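Local coordinates for putative uncharacterized protein (Wolbachia pipientis, PDB 3F4S) that probably oxidises cysteine pairs to disulfides in partner proteins, as a DsbA-type oxidoreductase of the thioredoxin fold, at residues 138-141 with 142-146. The protein carries 1 engineered substitution. Residues are numbered along the deposited sequence; the frame is centred on the assembly and turned at random.
Sequences LKQD and AFNQC
Q140 and F143 lie side by side, and NE2 of Q140 comes within 3.3 Å of CD2 of F143, the amide and ring planes well inclined to each other. The Q140 chain bends at chi2 (57°), which carries NE2 along the helix to OD1 of N144 at 2.8 Å; with an N-H...O angle of 122° this bond is weak. From the loop just before the helix, L138 divides its methyls: CD1 packs on CB of A142 (3.8 Å), while CD2 packs on CA and CB of F143, near the ring plane at its edge. D141 folds its carboxylate back to the N-H of the next residue, OD1 lying 2.7 Å from A142 N in a second weak bond. Beneath these side chains the backbone is regular: F143 N donates to O of the N-cap residue K139 at 172°, followed by N144 to Q140 and Q145 to D141. F143 and L138 also touch A133 of helix 127-135 and L94 of helix 86-94, and the C146-C97 disulfide ties helix 140-147 to the loop that follows helix 86-94. The helix thus starts with near-straight main-chain bonds and F143 buried against both neighbouring helices, while its side-chain bonds are bent and probably contribute little.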
loop_
_atom_site.group_PDB
_atom_site.type_symbol
_atom_site.label_atom_id
_atom_site.label_comp_id
_atom_site.label_asym_id
_atom_site.label_seq_id
_atom_site.Cartn_x
_atom_site.Cartn_y
_atom_site.Cartn_z
ATOM N N LEU A 138 10.166 17.233 -7.744
ATOM C CA LEU A 138 9.556 16.742 -8.969
ATOM C C LEU A 138 9.247 17.942 -9.859
ATOM O O LEU A 138 8.553 18.867 -9.443
ATOM C CB LEU A 138 8.273 15.965 -8.647
ATOM C CG LEU A 138 7.592 15.218 -9.797
ATOM C CD1 LEU A 138 8.507 14.133 -10.363
ATOM C CD2 LEU A 138 6.267 14.617 -9.336
ATOM N N LYS A 139 9.771 17.938 -11.079
ATOM C CA LYS A 139 9.572 19.078 -11.968
ATOM C C LYS A 139 8.129 19.166 -12.454
ATOM O O LYS A 139 7.431 18.153 -12.541
ATOM C CB LYS A 139 10.545 19.033 -13.147
ATOM C CG LYS A 139 11.937 19.540 -12.797
ATOM C CD LYS A 139 12.841 19.593 -14.012
ATOM C CE LYS A 139 12.395 20.655 -15.011
ATOM N NZ LYS A 139 13.414 20.874 -16.087
ATOM N N GLN A 140 7.682 20.375 -12.776
ATOM C CA GLN A 140 6.291 20.574 -13.172
ATOM C C GLN A 140 5.875 19.720 -14.373
ATOM O O GLN A 140 4.776 19.162 -14.387
ATOM C CB GLN A 140 5.991 22.052 -13.436
ATOM C CG GLN A 140 4.508 22.342 -13.614
ATOM C CD GLN A 140 3.681 21.899 -12.417
ATOM O OE1 GLN A 140 4.140 21.949 -11.275
ATOM N NE2 GLN A 140 2.455 21.466 -12.674
ATOM N N ASP A 141 6.743 19.608 -15.377
ATOM C CA ASP A 141 6.384 18.816 -16.557
ATOM C C ASP A 141 6.174 17.337 -16.218
ATOM O O ASP A 141 5.258 16.695 -16.739
ATOM C CB ASP A 141 7.387 18.991 -17.712
ATOM C CG ASP A 141 8.830 18.687 -17.312
ATOM O OD1 ASP A 141 9.084 18.319 -16.145
ATOM O OD2 ASP A 141 9.720 18.823 -18.183
ATOM N N ALA A 142 7.020 16.803 -15.345
ATOM C CA ALA A 142 6.887 15.423 -14.897
ATOM C C ALA A 142 5.613 15.256 -14.074
ATOM O O ALA A 142 4.872 14.287 -14.251
ATOM C CB ALA A 142 8.103 15.019 -14.079
ATOM N N PHE A 143 5.374 16.205 -13.170
ATOM C CA PHE A 143 4.147 16.246 -12.373
ATOM C C PHE A 143 2.911 16.194 -13.274
ATOM O O PHE A 143 2.023 15.355 -13.092
ATOM C CB PHE A 143 4.128 17.522 -11.518
ATOM C CG PHE A 143 2.854 17.735 -10.746
ATOM C CD1 PHE A 143 2.674 17.155 -9.498
ATOM C CD2 PHE A 143 1.849 18.549 -11.252
ATOM C CE1 PHE A 143 1.501 17.357 -8.780
ATOM C CE2 PHE A 143 0.680 18.755 -10.544
ATOM C CZ PHE A 143 0.504 18.161 -9.305
ATOM N N ASN A 144 2.863 17.095 -14.252
ATOM C CA ASN A 144 1.706 17.197 -15.130
ATOM C C ASN A 144 1.477 15.918 -15.914
ATOM O O ASN A 144 0.346 15.469 -16.079
ATOM C CB ASN A 144 1.860 18.371 -16.096
ATOM C CG ASN A 144 1.675 19.710 -15.419
ATOM O OD1 ASN A 144 1.012 19.808 -14.387
ATOM N ND2 ASN A 144 2.253 20.755 -16.004
ATOM N N GLN A 145 2.562 15.335 -16.403
ATOM C CA GLN A 145 2.468 14.099 -17.151
ATOM C C GLN A 145 1.924 12.980 -16.270
ATOM O O GLN A 145 1.036 12.229 -16.673
ATOM C CB GLN A 145 3.825 13.724 -17.740
ATOM C CG GLN A 145 3.756 12.542 -18.683
ATOM C CD GLN A 145 4.745 12.651 -19.824
ATOM O OE1 GLN A 145 5.681 13.449 -19.777
ATOM N NE2 GLN A 145 4.539 11.848 -20.861
ATOM N N CYS A 146 2.433 12.878 -15.050
ATOM C CA CYS A 146 1.975 11.811 -14.171
ATOM C C CYS A 146 0.506 11.948 -13.781
ATOM O O CYS A 146 -0.226 10.960 -13.766
ATOM C CB CYS A 146 2.857 11.706 -12.927
ATOM S SG CYS A 146 4.433 10.884 -13.250
#